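Local coordinates for GrpB family protein (Enterococcus faecalis, PDB 2NRK) that is of unknown function but belongs to the GrpB family, a family probably related to nucleotidyltransferases, so it may act on nucleotides, at residues E17-E22 / P52-L57; R90-G95 / V103-F108; L118-Y123 / K161-E166. All blocks are in the same frame, centred on the assembly; numbering follows the deposited sequence. Where two conformers were deposited one is given.

Interaction 1: E17-E22 / P52-L57; sequences EQFEEE and PIIDFL
Phe56 reaches from its strand to the helix and lays its ring beside that of Phe19, with CE1 of Phe56 3.3 Å from CD1 of Phe19. The two planes are inclined by only 24°, yet the rings are so displaced, with centroids 5.2 Å apart, that little of one lies over the other. The CE1 edge of the Phe56 ring runs in plane toward the backbone oxygen Phe19 O, 3.4 Å away. Phe56 CZ lies 3.5 Å from Glu22 CB, at the aliphatic root of that side chain; Glu22 then bends at chi2 (71°) and carries its carboxylate away to the hydroxyl of Tyr78. Helix 14-30 thus packs on a face of the mixed sheet, over strand 54-60, in an alpha/beta layer consistent with a nucleotidyltransferase-like fold; the short segments cross at -43°. Nearer the start of the strand Ile54 packs against the helix: its CG2 lies at the edge of the Phe19 ring, 3.9 Å from Phe19 CB, while CG1 and CD1 turn to Gln18, whose side chain they cross at about a right angle. Gln18 NE2 donates to a water, 2.8 Å away, that in turn donates to Pro52 O.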
loop_
_atom_site.group_PDB
_atom_site.type_symbol
_atom_site.label_atom_id
_atom_site.label_comp_id
_atom_site.label_asym_id
_atom_site.label_seq_id
_atom_site.Cartn_x
_atom_site.Cartn_y
_atom_site.Cartn_z
ATOM N N GLU A 17 -19.665 -3.270 16.704
ATOM C CA GLU A 17 -19.572 -4.124 17.903
ATOM C C GLU A 17 -19.189 -5.531 17.484
ATOM O O GLU A 17 -18.252 -6.120 18.028
ATOM C CB GLU A 17 -20.918 -4.199 18.651
ATOM C CG GLU A 17 -21.616 -2.871 18.830
ATOM C CD GLU A 17 -22.962 -2.950 19.540
ATOM O OE1 GLU A 17 -23.376 -4.052 19.970
ATOM O OE2 GLU A 17 -23.602 -1.883 19.661
ATOM N N GLN A 18 -19.936 -6.048 16.507
ATOM C CA GLN A 18 -19.740 -7.390 15.968
ATOM C C GLN A 18 -18.328 -7.552 15.435
ATOM O O GLN A 18 -17.690 -8.580 15.689
ATOM C CB GLN A 18 -20.770 -7.680 14.870
ATOM C CG GLN A 18 -22.173 -7.772 15.458
ATOM C CD GLN A 18 -23.270 -7.704 14.407
ATOM O OE1 GLN A 18 -24.367 -7.201 14.685
ATOM N NE2 GLN A 18 -22.990 -8.198 13.215
ATOM N N PHE A 19 -17.839 -6.546 14.705
ATOM C CA PHE A 19 -16.487 -6.578 14.211
ATOM C C PHE A 19 -15.481 -6.668 15.379
ATOM O O PHE A 19 -14.624 -7.522 15.395
ATOM C CB PHE A 19 -16.153 -5.354 13.346
ATOM C CG PHE A 19 -14.665 -5.186 13.158
ATOM C CD1 PHE A 19 -13.990 -5.990 12.269
ATOM C CD2 PHE A 19 -13.930 -4.303 13.950
ATOM C CE1 PHE A 19 -12.597 -5.912 12.124
ATOM C CE2 PHE A 19 -12.513 -4.232 13.798
ATOM C CZ PHE A 19 -11.867 -5.028 12.906
ATOM N N GLU A 20 -15.583 -5.752 16.340
ATOM C CA GLU A 20 -14.584 -5.686 17.404
ATOM C C GLU A 20 -14.550 -6.965 18.263
ATOM O O GLU A 20 -13.477 -7.435 18.622
ATOM C CB GLU A 20 -14.781 -4.402 18.190
ATOM C CG GLU A 20 -14.341 -3.249 17.267
ATOM C CD GLU A 20 -14.178 -1.964 17.978
ATOM O OE1 GLU A 20 -14.550 -1.919 19.158
ATOM O OE2 GLU A 20 -13.739 -0.982 17.351
ATOM N N GLU A 21 -15.710 -7.551 18.516
ATOM C CA GLU A 21 -15.811 -8.761 19.330
ATOM C C GLU A 21 -15.075 -9.909 18.617
ATOM O O GLU A 21 -14.275 -10.651 19.213
ATOM C CB GLU A 21 -17.270 -9.127 19.462
ATOM C CG GLU A 21 -17.564 -10.291 20.371
ATOM C CD GLU A 21 -18.998 -10.227 20.925
ATOM O OE1 GLU A 21 -19.479 -9.108 21.270
ATOM O OE2 GLU A 21 -19.636 -11.298 21.023
ATOM N N GLU A 22 -15.400 -10.082 17.340
ATOM C CA GLU A 22 -14.800 -11.194 16.632
ATOM C C GLU A 22 -13.328 -10.915 16.347
ATOM O O GLU A 22 -12.513 -11.845 16.275
ATOM C CB GLU A 22 -15.592 -11.502 15.343
ATOM C CG GLU A 22 -15.110 -12.767 14.591
ATOM C CD GLU A 22 -15.459 -14.086 15.323
ATOM O OE1 GLU A 22 -15.947 -14.059 16.489
ATOM O OE2 GLU A 22 -15.253 -15.167 14.710
ATOM N N PRO A 52 -25.719 -7.909 6.002
ATOM C CA PRO A 52 -25.178 -7.949 7.370
ATOM C C PRO A 52 -24.176 -9.079 7.564
ATOM O O PRO A 52 -24.406 -10.002 8.376
ATOM C CB PRO A 52 -26.425 -8.175 8.227
ATOM C CG PRO A 52 -27.348 -8.898 7.363
ATOM C CD PRO A 52 -27.107 -8.418 5.945
ATOM N N ILE A 53 -23.099 -9.022 6.784
ATOM C CA ILE A 53 -21.998 -9.973 6.856
ATOM C C ILE A 53 -20.749 -9.127 7.111
ATOM O O ILE A 53 -20.421 -8.230 6.318
ATOM C CB ILE A 53 -21.795 -10.745 5.524
ATOM C CG1 ILE A 53 -23.082 -11.508 5.152
ATOM C CG2 ILE A 53 -20.618 -11.697 5.640
ATOM C CD1 ILE A 53 -23.009 -12.168 3.785
ATOM N N ILE A 54 -20.086 -9.383 8.234
ATOM C CA ILE A 54 -18.944 -8.550 8.614
ATOM C C ILE A 54 -17.707 -9.080 7.897
ATOM O O ILE A 54 -17.381 -10.266 8.034
ATOM C CB ILE A 54 -18.662 -8.584 10.138
ATOM C CG1 ILE A 54 -19.917 -8.313 11.003
ATOM C CG2 ILE A 54 -17.522 -7.606 10.500
ATOM C CD1 ILE A 54 -20.543 -6.955 10.792
ATOM N N ASP A 55 -17.023 -8.197 7.164
ATOM C CA ASP A 55 -15.735 -8.535 6.531
ATOM C C ASP A 55 -14.548 -8.098 7.368
ATOM O O ASP A 55 -14.474 -6.904 7.807
ATOM C CB ASP A 55 -15.597 -7.888 5.148
ATOM C CG ASP A 55 -16.616 -8.420 4.171
ATOM O OD1 ASP A 55 -16.403 -9.530 3.653
ATOM O OD2 ASP A 55 -17.636 -7.717 3.940
ATOM N N PHE A 56 -13.615 -9.033 7.536
ATOM C CA PHE A 56 -12.347 -8.845 8.283
ATOM C C PHE A 56 -11.154 -8.952 7.355
ATOM O O PHE A 56 -11.080 -9.890 6.525
ATOM C CB PHE A 56 -12.181 -9.911 9.389
ATOM C CG PHE A 56 -13.305 -9.930 10.381
ATOM C CD1 PHE A 56 -13.144 -9.346 11.634
ATOM C CD2 PHE A 56 -14.529 -10.504 10.061
ATOM C CE1 PHE A 56 -14.207 -9.299 12.555
ATOM C CE2 PHE A 56 -15.586 -10.475 10.978
ATOM C CZ PHE A 56 -15.428 -9.869 12.235
ATOM N N LEU A 57 -10.245 -7.970 7.463
ATOM C CA LEU A 57 -8.947 -8.021 6.767
ATOM C C LEU A 57 -7.907 -8.325 7.827
ATOM O O LEU A 57 -7.742 -7.558 8.765
ATOM C CB LEU A 57 -8.643 -6.687 6.075
ATOM C CG LEU A 57 -7.246 -6.588 5.403
ATOM C CD1 LEU A 57 -7.049 -7.665 4.329
ATOM C CD2 LEU A 57 -7.045 -5.200 4.769
HETATM O O HOH W 1 -24.693 -9.263 11.313
#

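Interaction 2: R90-G95 / V103-F108; sequences RYLRKG and VHIYQF
Arg90 and Leu92 pair with Ile105 and Val103 in an antiparallel ladder that joins strands 89-94 and 101-107, the latter lying between strands 89-94 and 54-60 in the mixed sheet. Arg90 and Ile105 exchange two backbone hydrogen bonds, and so do Leu92 and Val103; the straightest is Val103 N to Leu92 O, 2.8 Å and 171° at the hydrogen. Between them Tyr91 and His104 form the non-hydrogen-bonded pair, where Tyr91 CA approaches Val103 O at 3.3 Å in a CA-H...O contact. On one face Leu92 and Val103 run alongside each other, CB to CB 3.8 Å, with Leu92 CD1 also 4.2 Å from Ile105 CD1. Arg90 adds only its CB to this row, for the chain bends at chi2 and takes the guanidinium off to Asp67. The other face carries the two rings, which extend in a common direction with planes 52° apart and Tyr91 CE1 3.9 Å from His104 CE1. His104 is fixed further out by its NE2, bonded to Asp55 on the neighbouring strand 54-60. With strands adjacent in sequence and hydrogen-bonded and non-hydrogen-bonded pairs in turn, this is a classic beta hairpin built into a larger mixed sheet.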
loop_
_atom_site.group_PDB
_atom_site.type_symbol
_atom_site.label_atom_id
_atom_site.label_comp_id
_atom_site.label_asym_id
_atom_site.label_seq_id
_atom_site.Cartn_x
_atom_site.Cartn_y
_atom_site.Cartn_z
ATOM N N ARG A 90 -5.819 -16.592 2.793
ATOM C CA ARG A 90 -6.612 -17.622 3.496
ATOM C C ARG A 90 -7.965 -17.037 3.809
ATOM O O ARG A 90 -8.051 -16.002 4.470
ATOM C CB ARG A 90 -5.914 -18.136 4.757
ATOM C CG ARG A 90 -4.575 -18.820 4.449
ATOM C CD ARG A 90 -4.743 -20.081 3.562
ATOM N NE ARG A 90 -3.467 -20.792 3.422
ATOM C CZ ARG A 90 -2.534 -20.503 2.516
ATOM N NH1 ARG A 90 -2.743 -19.540 1.619
ATOM N NH2 ARG A 90 -1.378 -21.218 2.490
ATOM N N TYR A 91 -9.021 -17.722 3.384
ATOM C CA TYR A 91 -10.355 -17.181 3.481
ATOM C C TYR A 91 -11.130 -18.053 4.481
ATOM O O TYR A 91 -11.033 -19.289 4.423
ATOM C CB TYR A 91 -11.007 -17.251 2.098
ATOM C CG TYR A 91 -12.441 -16.765 2.034
ATOM C CD1 TYR A 91 -12.757 -15.443 2.335
ATOM C CD2 TYR A 91 -13.468 -17.615 1.604
ATOM C CE1 TYR A 91 -14.097 -14.975 2.233
ATOM C CE2 TYR A 91 -14.807 -17.154 1.502
ATOM C CZ TYR A 91 -15.091 -15.840 1.841
ATOM O OH TYR A 91 -16.409 -15.408 1.744
ATOM N N LEU A 92 -11.857 -17.405 5.379
ATOM C CA LEU A 92 -12.718 -18.102 6.349
ATOM C C LEU A 92 -14.128 -17.570 6.202
ATOM O O LEU A 92 -14.330 -16.377 6.015
ATOM C CB LEU A 92 -12.285 -17.831 7.799
ATOM C CG LEU A 92 -10.810 -17.887 8.219
ATOM C CD1 LEU A 92 -10.675 -17.498 9.683
ATOM C CD2 LEU A 92 -10.285 -19.251 8.001
ATOM N N ARG A 93 -15.105 -18.452 6.336
ATOM C CA ARG A 93 -16.496 -18.019 6.362
ATOM C C ARG A 93 -17.247 -18.757 7.432
ATOM O O ARG A 93 -16.987 -19.945 7.718
ATOM C CB ARG A 93 -17.169 -18.230 4.986
ATOM C CG ARG A 93 -17.272 -19.666 4.576
ATOM C CD ARG A 93 -17.734 -19.768 3.099
ATOM N NE ARG A 93 -17.975 -21.162 2.809
ATOM C CZ ARG A 93 -18.145 -21.648 1.582
ATOM N NH1 ARG A 93 -18.096 -20.820 0.542
ATOM N NH2 ARG A 93 -18.341 -22.947 1.425
ATOM N N LYS A 94 -18.184 -18.039 8.030
ATOM C CA LYS A 94 -19.143 -18.667 8.946
ATOM C C LYS A 94 -20.450 -17.900 8.965
ATOM O O LYS A 94 -20.498 -16.756 8.529
ATOM C CB LYS A 94 -18.525 -18.794 10.344
ATOM C CG LYS A 94 -18.531 -17.590 11.229
ATOM C CD LYS A 94 -18.010 -18.013 12.619
ATOM C CE LYS A 94 -17.688 -16.848 13.504
ATOM N NZ LYS A 94 -17.286 -17.161 14.964
ATOM N N GLY A 95 -21.516 -18.521 9.469
ATOM C CA GLY A 95 -21.461 -19.825 10.099
ATOM C C GLY A 95 -22.229 -20.826 9.285
ATOM O O GLY A 95 -22.684 -20.514 8.180
ATOM N N VAL A 103 -13.666 -13.700 6.568
ATOM C CA VAL A 103 -12.331 -13.282 7.016
ATOM C C VAL A 103 -11.355 -13.454 5.882
ATOM O O VAL A 103 -11.246 -14.544 5.313
ATOM C CB VAL A 103 -11.890 -14.128 8.256
ATOM C CG1 VAL A 103 -10.513 -13.673 8.759
ATOM C CG2 VAL A 103 -12.929 -14.024 9.374
ATOM N N HIS A 104 -10.641 -12.375 5.548
ATOM C CA HIS A 104 -9.767 -12.360 4.373
ATOM C C HIS A 104 -8.364 -12.171 4.941
ATOM O O HIS A 104 -8.052 -11.078 5.444
ATOM C CB HIS A 104 -10.090 -11.150 3.479
ATOM C CG HIS A 104 -11.541 -11.026 3.113
ATOM N ND1 HIS A 104 -12.041 -11.444 1.899
ATOM C CD2 HIS A 104 -12.599 -10.564 3.819
ATOM C CE1 HIS A 104 -13.345 -11.216 1.861
ATOM N NE2 HIS A 104 -13.712 -10.688 3.015
ATOM N N ILE A 105 -7.566 -13.236 4.928
ATOM C CA ILE A 105 -6.246 -13.190 5.557
ATOM C C ILE A 105 -5.197 -13.092 4.445
ATOM O O ILE A 105 -5.208 -13.873 3.495
ATOM C CB ILE A 105 -5.978 -14.425 6.436
ATOM C CG1 ILE A 105 -7.116 -14.636 7.452
ATOM C CG2 ILE A 105 -4.669 -14.263 7.198
ATOM C CD1 ILE A 105 -7.010 -15.989 8.245
ATOM N N TYR A 106 -4.280 -12.124 4.571
ATOM C CA TYR A 106 -3.196 -12.004 3.594
ATOM C C TYR A 106 -1.853 -11.792 4.296
ATOM O O TYR A 106 -1.797 -11.264 5.401
ATOM C CB TYR A 106 -3.399 -10.796 2.690
ATOM C CG TYR A 106 -4.665 -10.804 1.849
ATOM C CD1 TYR A 106 -4.701 -11.427 0.602
ATOM C CD2 TYR A 106 -5.784 -10.105 2.286
ATOM C CE1 TYR A 106 -5.899 -11.353 -0.194
ATOM C CE2 TYR A 106 -6.949 -10.044 1.529
ATOM C CZ TYR A 106 -6.996 -10.652 0.314
ATOM O OH TYR A 106 -8.185 -10.497 -0.413
ATOM N N GLN A 107 -0.782 -12.197 3.628
ATOM C CA GLN A 107 0.555 -11.886 4.115
ATOM C C GLN A 107 0.858 -10.391 3.911
ATOM O O GLN A 107 0.361 -9.771 2.960
ATOM C CB GLN A 107 1.593 -12.709 3.361
ATOM C CG GLN A 107 2.919 -12.798 4.083
ATOM C CD GLN A 107 3.741 -13.955 3.542
ATOM O OE1 GLN A 107 3.630 -15.085 4.018
ATOM N NE2 GLN A 107 4.527 -13.683 2.515
ATOM N N PHE A 108 1.671 -9.824 4.802
ATOM C CA PHE A 108 1.988 -8.399 4.792
ATOM C C PHE A 108 2.506 -7.834 3.432
ATOM O O PHE A 108 2.455 -6.618 3.194
ATOM C CB PHE A 108 3.083 -8.104 5.833
ATOM C CG PHE A 108 4.427 -8.592 5.411
ATOM C CD1 PHE A 108 4.764 -9.934 5.581
ATOM C CD2 PHE A 108 5.345 -7.726 4.808
ATOM C CE1 PHE A 108 5.997 -10.417 5.179
ATOM C CE2 PHE A 108 6.590 -8.193 4.385
ATOM C CZ PHE A 108 6.925 -9.539 4.567
#

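Interaction 3: L118-Y123 / K161-E166; sequences LAFRNY and KKIEKE
Tyr123 reaches across to helix 157-171 and donates a hydrogen bond from its hydroxyl to Glu166: Tyr123 OH to Glu166 OE1 is 2.7 Å. The acceptor is met on the anti side of the carboxylate, 34° out of its plane, and ring and carboxylate stand almost perpendicular. Tyr123 CG is anti to the backbone N (chi1 -173°), which sends the ring out over the other helix. There one face is covered by the backbone of Glu166, whose C sits 4.2 Å above the plane, over the ring centre, and Glu166 CB lies 3.6 Å from Tyr123 CZ. At the ring edge, near its plane, comes Ile163, whose CG2 is 3.8 Å from Tyr123 CD2. The hydrogen bond thus tethers the end of the tyrosine side chain, while Glu166 over the face and Ile163 at the edge limit its turning. Ile163 CG2 also lies 3.6 Å from Phe120 CE1, so a single methyl touches both aromatic side chains, which are one helical turn apart. Phe120 lies obliquely against Glu164 as well, with Phe120 CD1 3.6 Å from Glu164 CG, while the carboxylate beyond forms a salt bridge to Arg116, one turn before Phe120. Ile130 of helix 128-142 also touches Tyr123, Ile163 and Glu166. Here an apolar centre is accompanied by two polar links between the helices, Tyr123 to Glu166 and Glu164 to Arg116. The segment axes approach to 8.6 Å and cross at 88°, a near-orthogonal packing of helices 111-126 and 157-171.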
loop_
_atom_site.group_PDB
_atom_site.type_symbol
_atom_site.label_atom_id
_atom_site.label_comp_id
_atom_site.label_asym_id
_atom_site.label_seq_id
_atom_site.Cartn_x
_atom_site.Cartn_y
_atom_site.Cartn_z
ATOM N N LEU A 118 -8.454 -1.673 1.760
ATOM C CA LEU A 118 -8.396 -0.502 2.637
ATOM C C LEU A 118 -8.709 0.778 1.863
ATOM O O LEU A 118 -9.407 1.647 2.375
ATOM C CB LEU A 118 -7.017 -0.360 3.323
ATOM C CG LEU A 118 -6.722 -1.488 4.314
ATOM C CD1 LEU A 118 -5.233 -1.365 4.767
ATOM C CD2 LEU A 118 -7.681 -1.426 5.520
ATOM N N ALA A 119 -8.176 0.906 0.647
ATOM C CA ALA A 119 -8.426 2.132 -0.107
ATOM C C ALA A 119 -9.916 2.269 -0.400
ATOM O O ALA A 119 -10.468 3.359 -0.265
ATOM C CB ALA A 119 -7.603 2.151 -1.406
ATOM N N PHE A 120 -10.556 1.160 -0.810
ATOM C CA PHE A 120 -11.992 1.127 -1.147
ATOM C C PHE A 120 -12.805 1.605 0.049
ATOM O O PHE A 120 -13.628 2.515 -0.080
ATOM C CB PHE A 120 -12.387 -0.302 -1.532
ATOM C CG PHE A 120 -13.837 -0.457 -1.916
ATOM C CD1 PHE A 120 -14.297 -0.059 -3.167
ATOM C CD2 PHE A 120 -14.713 -1.078 -1.033
ATOM C CE1 PHE A 120 -15.679 -0.236 -3.541
ATOM C CE2 PHE A 120 -16.077 -1.245 -1.386
ATOM C CZ PHE A 120 -16.544 -0.825 -2.624
ATOM N N ARG A 121 -12.520 1.036 1.223
ATOM C CA ARG A 121 -13.197 1.450 2.449
ATOM C C ARG A 121 -12.984 2.931 2.746
ATOM O O ARG A 121 -13.961 3.685 2.977
ATOM C CB ARG A 121 -12.684 0.626 3.642
ATOM C CG ARG A 121 -13.322 1.091 4.966
ATOM C CD ARG A 121 -12.504 0.503 6.111
ATOM N NE ARG A 121 -11.225 1.217 6.249
ATOM C CZ ARG A 121 -10.273 0.865 7.115
ATOM N NH1 ARG A 121 -10.451 -0.187 7.940
ATOM N NH2 ARG A 121 -9.140 1.557 7.165
ATOM N N ASN A 122 -11.722 3.355 2.733
ATOM C CA ASN A 122 -11.408 4.744 3.129
ATOM C C ASN A 122 -12.110 5.725 2.200
ATOM O O ASN A 122 -12.644 6.751 2.638
ATOM C CB ASN A 122 -9.905 4.948 3.143
ATOM C CG ASN A 122 -9.211 4.173 4.234
ATOM O OD1 ASN A 122 -9.849 3.544 5.095
ATOM N ND2 ASN A 122 -7.863 4.216 4.222
ATOM N N TYR A 123 -12.109 5.406 0.913
ATOM C CA TYR A 123 -12.717 6.267 -0.100
ATOM C C TYR A 123 -14.239 6.374 0.112
ATOM O O TYR A 123 -14.806 7.458 0.030
ATOM C CB TYR A 123 -12.405 5.677 -1.476
ATOM C CG TYR A 123 -12.826 6.520 -2.651
ATOM C CD1 TYR A 123 -12.239 7.778 -2.889
ATOM C CD2 TYR A 123 -13.795 6.054 -3.547
ATOM C CE1 TYR A 123 -12.632 8.571 -4.002
ATOM C CE2 TYR A 123 -14.163 6.815 -4.694
ATOM C CZ TYR A 123 -13.573 8.082 -4.897
ATOM O OH TYR A 123 -13.913 8.845 -5.997
ATOM N N LYS A 161 -15.264 -2.241 -9.320
ATOM C CA LYS A 161 -13.952 -2.034 -9.963
ATOM C C LYS A 161 -13.685 -0.555 -10.246
ATOM O O LYS A 161 -12.582 -0.067 -10.025
ATOM C CB LYS A 161 -13.808 -2.855 -11.254
ATOM C CG LYS A 161 -13.795 -4.369 -11.036
ATOM C CD LYS A 161 -12.417 -4.938 -10.748
ATOM C CE LYS A 161 -12.402 -6.461 -10.974
ATOM N NZ LYS A 161 -13.341 -7.141 -10.048
ATOM N N LYS A 162 -14.712 0.163 -10.697
ATOM C CA LYS A 162 -14.556 1.597 -10.964
ATOM C C LYS A 162 -14.178 2.334 -9.671
ATOM O O LYS A 162 -13.243 3.162 -9.633
ATOM C CB LYS A 162 -15.871 2.182 -11.509
ATOM C CG LYS A 162 -15.786 3.689 -11.714
ATOM C CD LYS A 162 -17.092 4.290 -12.232
ATOM C CE LYS A 162 -16.759 5.623 -12.907
ATOM N NZ LYS A 162 -17.898 6.468 -13.219
ATOM N N ILE A 163 -14.929 2.061 -8.624
ATOM C CA ILE A 163 -14.698 2.720 -7.341
ATOM C C ILE A 163 -13.349 2.324 -6.736
ATOM O O ILE A 163 -12.649 3.157 -6.130
ATOM C CB ILE A 163 -15.879 2.458 -6.355
ATOM C CG1 ILE A 163 -17.176 3.030 -6.951
ATOM C CG2 ILE A 163 -15.561 3.036 -4.931
ATOM C CD1 ILE A 163 -17.056 4.496 -7.451
ATOM N N GLU A 164 -12.994 1.051 -6.883
ATOM C CA GLU A 164 -11.681 0.596 -6.351
ATOM C C GLU A 164 -10.544 1.388 -7.018
ATOM O O GLU A 164 -9.527 1.721 -6.377
ATOM C CB GLU A 164 -11.476 -0.896 -6.614
ATOM C CG GLU A 164 -12.256 -1.779 -5.623
ATOM C CD GLU A 164 -12.137 -3.302 -5.923
ATOM O OE1 GLU A 164 -11.748 -3.686 -7.055
ATOM O OE2 GLU A 164 -12.444 -4.098 -4.979
ATOM N N LYS A 165 -10.702 1.660 -8.300
ATOM C CA LYS A 165 -9.684 2.399 -9.038
ATOM C C LYS A 165 -9.621 3.851 -8.560
ATOM O O LYS A 165 -8.539 4.378 -8.280
ATOM C CB LYS A 165 -9.970 2.292 -10.541
ATOM C CG LYS A 165 -9.018 3.048 -11.404
ATOM C CD LYS A 165 -9.154 2.553 -12.872
ATOM C CE LYS A 165 -8.413 3.475 -13.816
ATOM N NZ LYS A 165 -8.571 3.056 -15.271
ATOM N N GLU A 166 -10.778 4.513 -8.456
ATOM C CA GLU A 166 -10.835 5.866 -7.917
ATOM C C GLU A 166 -10.236 5.896 -6.506
ATOM O O GLU A 166 -9.507 6.837 -6.146
ATOM C CB GLU A 166 -12.273 6.365 -7.843
ATOM C CG GLU A 166 -12.919 6.556 -9.216
ATOM C CD GLU A 166 -14.341 7.139 -9.151
ATOM O OE1 GLU A 166 -14.859 7.436 -8.056
ATOM O OE2 GLU A 166 -14.955 7.299 -10.226
#

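Overall arrangement
Interactions 1 and 2 meet through the sheet, their centres about 12 Å apart: Phe56 O lies 2.7 Å from His104 N, a probable hydrogen bond between strands 54-60 and 101-107, and Glu22 OE2 forms a 2.9 Å salt bridge to Lys94 NZ. Interaction 3 lies about 20 Å from each of the others, centre to centre, on the opposite side of the chain's centre. It touches interaction 1 where Leu57 CD2 packs 3.8 Å from Leu118 CG, whereas about 9 Å separates its nearest atoms from interaction 2. Strand 101-107 nevertheless leads along the chain into helix 111-126, and Phe108 and Leu118 both contact Trp172 of the second subunit.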